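Local coordinates for CDC25-like phosphatase YCH1 (Saccharomyces cerevisiae, PDB 3FS5), which removes phosphate from proteins as a phosphatase and is related in structure to single-domain rhodaneses and the catalytic domain of Cdc25, at residues Met102-Ser107 with Cys116-Leu121; Gly123-Trp128 with Ser137-Tyr142. All coordinates share one frame; numbering follows the deposited sequence.

Contact 1: residues Met102-Ser107 with Cys116-Leu121; sequences MLLLRS and CRLWVL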
loop_
_atom_site.group_PDB
_atom_site.type_symbol
_atom_site.label_atom_id
_atom_site.label_comp_id
_atom_site.label_asym_id
_atom_site.label_seq_id
_atom_site.Cartn_x
_atom_site.Cartn_y
_atom_site.Cartn_z
ATOM N N MET A 102 -2.785 8.262 -7.129
ATOM C CA MET A 102 -3.159 8.985 -8.345
ATOM C C MET A 102 -2.083 8.863 -9.424
ATOM O O MET A 102 -2.390 8.834 -10.620
ATOM C CB MET A 102 -3.419 10.466 -8.041
ATOM C CG MET A 102 -4.741 10.735 -7.332
ATOM S SD MET A 102 -6.173 10.067 -8.229
ATOM C CE MET A 102 -6.412 11.306 -9.501
ATOM N N LEU A 103 -0.824 8.795 -8.999
ATOM C CA LEU A 103 0.288 8.658 -9.936
ATOM C C LEU A 103 0.164 7.345 -10.694
ATOM O O LEU A 103 0.348 7.305 -11.909
ATOM C CB LEU A 103 1.631 8.690 -9.200
ATOM C CG LEU A 103 2.173 10.050 -8.755
ATOM C CD1 LEU A 103 3.455 9.848 -7.953
ATOM C CD2 LEU A 103 2.442 10.919 -9.982
ATOM N N LEU A 104 -0.144 6.272 -9.971
ATOM C CA LEU A 104 -0.305 4.966 -10.595
ATOM C C LEU A 104 -1.544 4.953 -11.481
ATOM O O LEU A 104 -1.505 4.467 -12.609
ATOM C CB LEU A 104 -0.434 3.869 -9.545
ATOM C CG LEU A 104 -0.675 2.471 -10.131
ATOM C CD1 LEU A 104 0.557 2.031 -10.915
ATOM C CD2 LEU A 104 -0.979 1.479 -9.026
ATOM N N LEU A 105 -2.644 5.482 -10.956
ATOM C CA LEU A 105 -3.898 5.528 -11.692
ATOM C C LEU A 105 -3.743 6.220 -13.036
ATOM O O LEU A 105 -4.203 5.712 -14.059
ATOM C CB LEU A 105 -4.969 6.249 -10.868
ATOM C CG LEU A 105 -6.359 6.387 -11.499
ATOM C CD1 LEU A 105 -6.922 5.015 -11.845
ATOM C CD2 LEU A 105 -7.281 7.107 -10.527
ATOM N N ARG A 106 -3.088 7.375 -13.032
ATOM C CA ARG A 106 -2.895 8.129 -14.260
ATOM C C ARG A 106 -1.959 7.445 -15.254
ATOM O O ARG A 106 -1.953 7.792 -16.434
ATOM C CB ARG A 106 -2.390 9.542 -13.938
ATOM C CG ARG A 106 -3.411 10.412 -13.201
ATOM C CD ARG A 106 -4.664 10.598 -14.037
ATOM N NE ARG A 106 -5.750 11.284 -13.334
ATOM C CZ ARG A 106 -5.710 12.548 -12.923
ATOM N NH1 ARG A 106 -6.756 13.072 -12.299
ATOM N NH2 ARG A 106 -4.628 13.286 -13.126
ATOM N N SER A 107 -1.185 6.465 -14.792
ATOM C CA SER A 107 -0.262 5.764 -15.680
ATOM C C SER A 107 -0.885 4.524 -16.309
ATOM O O SER A 107 -0.255 3.868 -17.138
ATOM C CB SER A 107 1.018 5.365 -14.932
ATOM O OG SER A 107 0.803 4.239 -14.097
ATOM N N CYS A 116 -6.968 -3.297 -11.674
ATOM C CA CYS A 116 -6.582 -2.899 -10.321
ATOM C C CYS A 116 -7.670 -2.133 -9.583
ATOM O O CYS A 116 -8.563 -1.550 -10.198
ATOM C CB CYS A 116 -5.340 -1.994 -10.358
ATOM S SG CYS A 116 -3.845 -2.696 -11.070
ATOM N N ARG A 117 -7.574 -2.149 -8.256
ATOM C CA ARG A 117 -8.469 -1.406 -7.372
ATOM C C ARG A 117 -7.444 -0.699 -6.496
ATOM O O ARG A 117 -6.524 -1.333 -6.001
ATOM C CB ARG A 117 -9.336 -2.329 -6.510
ATOM C CG ARG A 117 -10.267 -3.250 -7.282
ATOM C CD ARG A 117 -11.127 -4.074 -6.324
ATOM N NE ARG A 117 -11.665 -5.268 -6.968
ATOM C CZ ARG A 117 -12.567 -5.251 -7.942
ATOM N NH1 ARG A 117 -12.993 -6.392 -8.476
ATOM N NH2 ARG A 117 -13.054 -4.097 -8.372
ATOM N N LEU A 118 -7.585 0.608 -6.314
ATOM C CA LEU A 118 -6.609 1.345 -5.523
ATOM C C LEU A 118 -7.110 1.748 -4.146
ATOM O O LEU A 118 -8.204 2.295 -4.011
ATOM C CB LEU A 118 -6.159 2.590 -6.290
ATOM C CG LEU A 118 -5.588 2.328 -7.686
ATOM C CD1 LEU A 118 -5.213 3.655 -8.341
ATOM C CD2 LEU A 118 -4.370 1.415 -7.586
ATOM N N TRP A 119 -6.293 1.475 -3.131
ATOM C CA TRP A 119 -6.626 1.816 -1.753
ATOM C C TRP A 119 -5.507 2.576 -1.051
ATOM O O TRP A 119 -4.333 2.488 -1.430
ATOM C CB TRP A 119 -6.880 0.563 -0.908
ATOM C CG TRP A 119 -7.897 -0.394 -1.428
ATOM C CD1 TRP A 119 -7.728 -1.316 -2.422
ATOM C CD2 TRP A 119 -9.231 -0.558 -0.947
ATOM N NE1 TRP A 119 -8.879 -2.049 -2.586
ATOM C CE2 TRP A 119 -9.820 -1.603 -1.694
ATOM C CE3 TRP A 119 -9.988 0.077 0.046
ATOM C CZ2 TRP A 119 -11.134 -2.030 -1.478
ATOM C CZ3 TRP A 119 -11.294 -0.348 0.263
ATOM C CH2 TRP A 119 -11.853 -1.394 -0.498
ATOM N N VAL A 120 -5.889 3.308 -0.011
ATOM C CA VAL A 120 -4.948 4.026 0.838
ATOM C C VAL A 120 -5.273 3.550 2.256
ATOM O O VAL A 120 -6.442 3.498 2.649
ATOM C CB VAL A 120 -5.142 5.555 0.784
ATOM C CG1 VAL A 120 -4.255 6.226 1.837
ATOM C CG2 VAL A 120 -4.791 6.080 -0.605
ATOM N N LEU A 121 -4.246 3.185 3.011
ATOM C CA LEU A 121 -4.435 2.725 4.379
ATOM C C LEU A 121 -4.554 3.931 5.311
ATOM O O LEU A 121 -3.583 4.666 5.512
ATOM C CB LEU A 121 -3.245 1.857 4.802
ATOM C CG LEU A 121 -3.222 1.348 6.245
ATOM C CD1 LEU A 121 -4.405 0.404 6.485
ATOM C CD2 LEU A 121 -1.907 0.633 6.505
#

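Contact 2: residues Gly123-Trp128 with Ser137-Tyr142; sequences GGFSRW and SVTAGY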
loop_
_atom_site.group_PDB
_atom_site.type_symbol
_atom_site.label_atom_id
_atom_site.label_comp_id
_atom_site.label_asym_id
_atom_site.label_seq_id
_atom_site.Cartn_x
_atom_site.Cartn_y
_atom_site.Cartn_z
ATOM N N GLY A 123 -4.342 6.308 8.255
ATOM C CA GLY A 123 -3.475 6.364 9.418
ATOM C C GLY A 123 -2.010 6.033 9.198
ATOM O O GLY A 123 -1.188 6.300 10.070
ATOM N N GLY A 124 -1.686 5.442 8.051
ATOM C CA GLY A 124 -0.306 5.106 7.750
ATOM C C GLY A 124 0.285 4.063 8.677
ATOM O O GLY A 124 -0.432 3.424 9.460
ATOM N N PHE A 125 1.603 3.895 8.604
ATOM C CA PHE A 125 2.261 2.906 9.438
ATOM C C PHE A 125 2.155 3.255 10.913
ATOM O O PHE A 125 2.149 2.369 11.756
ATOM C CB PHE A 125 3.735 2.755 9.061
ATOM C CG PHE A 125 4.392 1.573 9.714
ATOM C CD1 PHE A 125 4.045 0.281 9.334
ATOM C CD2 PHE A 125 5.298 1.749 10.760
ATOM C CE1 PHE A 125 4.584 -0.821 9.987
ATOM C CE2 PHE A 125 5.845 0.651 11.424
ATOM C CZ PHE A 125 5.485 -0.638 11.037
ATOM N N SER A 126 2.079 4.545 11.218
ATOM C CA SER A 126 1.966 4.985 12.597
ATOM C C SER A 126 0.741 4.383 13.286
ATOM O O SER A 126 0.839 3.894 14.411
ATOM C CB SER A 126 1.901 6.509 12.667
ATOM O OG SER A 126 1.847 6.943 14.013
ATOM N N ARG A 127 -0.414 4.406 12.626
ATOM C CA ARG A 127 -1.598 3.830 13.252
ATOM C C ARG A 127 -1.461 2.317 13.255
ATOM O O ARG A 127 -1.828 1.651 14.222
ATOM C CB ARG A 127 -2.889 4.220 12.528
ATOM C CG ARG A 127 -4.074 4.219 13.488
ATOM C CD ARG A 127 -5.326 3.541 12.957
ATOM N NE ARG A 127 -6.045 4.345 11.976
ATOM C CZ ARG A 127 -7.322 4.156 11.651
ATOM N NH1 ARG A 127 -7.900 4.931 10.741
ATOM N NH2 ARG A 127 -8.030 3.204 12.248
ATOM N N TRP A 128 -0.922 1.774 12.166
ATOM C CA TRP A 128 -0.730 0.335 12.061
ATOM C C TRP A 128 0.057 -0.229 13.244
ATOM O O TRP A 128 -0.399 -1.161 13.907
ATOM C CB TRP A 128 -0.005 -0.011 10.755
ATOM C CG TRP A 128 0.292 -1.476 10.599
ATOM C CD1 TRP A 128 1.439 -2.124 10.949
ATOM C CD2 TRP A 128 -0.596 -2.479 10.088
ATOM N NE1 TRP A 128 1.325 -3.469 10.688
ATOM C CE2 TRP A 128 0.086 -3.714 10.159
ATOM C CE3 TRP A 128 -1.903 -2.454 9.579
ATOM C CZ2 TRP A 128 -0.495 -4.917 9.738
ATOM C CZ3 TRP A 128 -2.482 -3.652 9.161
ATOM C CH2 TRP A 128 -1.774 -4.867 9.244
ATOM N N SER A 137 3.604 -11.731 12.844
ATOM C CA SER A 137 2.988 -12.319 11.663
ATOM C C SER A 137 2.561 -11.307 10.604
ATOM O O SER A 137 2.357 -11.678 9.448
ATOM C CB SER A 137 1.786 -13.188 12.061
ATOM O OG SER A 137 0.718 -12.416 12.582
ATOM N N VAL A 138 2.435 -10.036 10.982
ATOM C CA VAL A 138 2.019 -9.011 10.025
ATOM C C VAL A 138 2.946 -7.793 9.945
ATOM O O VAL A 138 2.830 -6.982 9.028
ATOM C CB VAL A 138 0.580 -8.509 10.322
ATOM C CG1 VAL A 138 -0.409 -9.659 10.179
ATOM C CG2 VAL A 138 0.505 -7.910 11.719
ATOM N N THR A 139 3.860 -7.669 10.901
ATOM C CA THR A 139 4.795 -6.545 10.926
ATOM C C THR A 139 6.235 -7.044 10.927
ATOM O O THR A 139 6.586 -7.930 11.704
ATOM C CB THR A 139 4.575 -5.672 12.173
ATOM O OG1 THR A 139 3.239 -5.171 12.165
ATOM C CG2 THR A 139 5.552 -4.496 12.192
ATOM N N ALA A 140 7.064 -6.463 10.066
ATOM C CA ALA A 140 8.466 -6.861 9.957
ATOM C C ALA A 140 9.441 -5.734 10.289
ATOM O O ALA A 140 9.161 -4.562 10.036
ATOM C CB ALA A 140 8.742 -7.380 8.551
ATOM N N GLY A 141 10.587 -6.108 10.855
ATOM C CA GLY A 141 11.620 -5.146 11.208
ATOM C C GLY A 141 11.218 -4.072 12.203
ATOM O O GLY A 141 11.775 -2.975 12.195
ATOM N N TYR A 142 10.272 -4.388 13.077
ATOM C CA TYR A 142 9.792 -3.425 14.058
ATOM C C TYR A 142 10.816 -3.137 15.155
ATOM O O TYR A 142 11.420 -4.056 15.714
ATOM C CB TYR A 142 8.498 -3.935 14.684
ATOM C CG TYR A 142 7.816 -2.948 15.598
ATOM C CD1 TYR A 142 7.429 -1.689 15.134
ATOM C CD2 TYR A 142 7.510 -3.288 16.916
ATOM C CE1 TYR A 142 6.747 -0.797 15.958
ATOM C CE2 TYR A 142 6.830 -2.403 17.746
ATOM C CZ TYR A 142 6.450 -1.163 17.260
ATOM O OH TYR A 142 5.761 -0.295 18.075
#

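Contact 1: residues Met102-Ser107 with Cys116-Leu121
The carbonyl O of Leu104, a residue whose side chain packs on Leu118, takes two hydrogen bonds from Ser107: one from OG at 2.8 Å and one from the backbone N at 3.0 Å. The hydroxyl comes in tilted 20° from the carbonyl plane, and both donors belong to the residue three along the chain, so this oxygen is gripped twice by the same serine. The contact lies inside a beta-alpha-beta crossover of the rhodanese fold, its helix packed on the strand that follows: strand 84-88 leads through the loop carrying Cys90 into helix 96-106, and the chain comes back as strand 116-121 beside strand 84-88 in the parallel sheet. Across the contact itself the meeting is wholly apolar. Leu104, Leu105 and Leu118 are all buried, and neighbours add to the packing: Phe88 of the adjacent strand touches both Leu104 and Leu118, Leu73 of helix 63-78 lies against Leu104, and Leu113 and Met1 border Leu105. Leu118 rises from the strand toward the helix, its CG anti to the carbonyl carbon (chi1 -56°), and its two methyls part to serve different leucines. CD2 of Leu118 meets CD2 of Leu104 at 3.7 Å, a methyl-to-methyl touch between obliquely set chains. Leu104 reaches it by turning CG away from its own backbone N (chi1 177°), with CD2 stretched out beyond it. The other methyl, CD1 of Leu118, sits low against the helix backbone, 3.6 Å from CB of Leu105. Leu105 is met near its root, and it forms with Leu118 the nearest CA pair of 102-107 and 116-121, 7.9 Å apart. Its branch adds a looser touch, CD1 of Leu105 lying 4.1 Å from CD1 of Leu118.

Contact 2: residues Gly123-Trp128 with Ser137-Tyr142
Trp128 lays the pyrrole edge of its indole against Thr139 and the six-membered end against Val138. NE1 of Trp128 gives its hydrogen to OG1 of Thr139 at 3.0 Å, with an N-H...O angle of 150°, so the bond is somewhat bent, and the hydroxyl stands 18° out of the ring plane. Farther along the same edge, CB of Val138 lies in the plane of the indole, 3.8 Å from Trp128 CZ2, while CG2 of Val138 approaches that carbon obliquely at 3.7 Å. The indole is carried out to Val138 and Thr139 because CG of Trp128 swings opposite the backbone N (chi1 177°). OG1 of Thr139 is held twice, accepting from the indole and donating to the carbonyl O of Tyr132, which belongs to the same helix 124-132. In this rhodanese-like fold that helix follows the strand 116-121 of the parallel sheet, and the chain then turns back so that strand 139-140 pairs antiparallel with strand 47-48, whose Ile48 touches the indole, as do Leu17 and Met21 of helix 14-23. The methyl of Thr139 faces away from this polar pair: CG2 meets CZ of Phe125 at 4.0 Å, arriving at the ring edge near its plane. A leucine in place of Trp128 has no N-H to give, which would probably leave OG1 of Thr139 with only its bond to Tyr132 and open a gap beside Val138. Phe125 also leans on His89 and Arg39, and the neighbouring Ser126 makes a backbone hydrogen bond with Met91, so this end of the helix borders the loop that carries Cys90.

The two contacts follow one another along the chain, strand 116-121 of contact 1 running on into helix 124-132 of contact 2, yet their centres lie 21 Å apart on opposite sides of the molecule's centre. Both are buried, but contact 1 packs a helix on the main parallel sheet with aliphatic leucine carbons alone, whereas contact 2 joins a helix to the small antiparallel pair and mixes aromatic packing with a hydrogen bond between side chains. Contact 1 also lies somewhat deeper, its centre about 9 Å from the centre of the chain, against about 12 Å for the centre of contact 2.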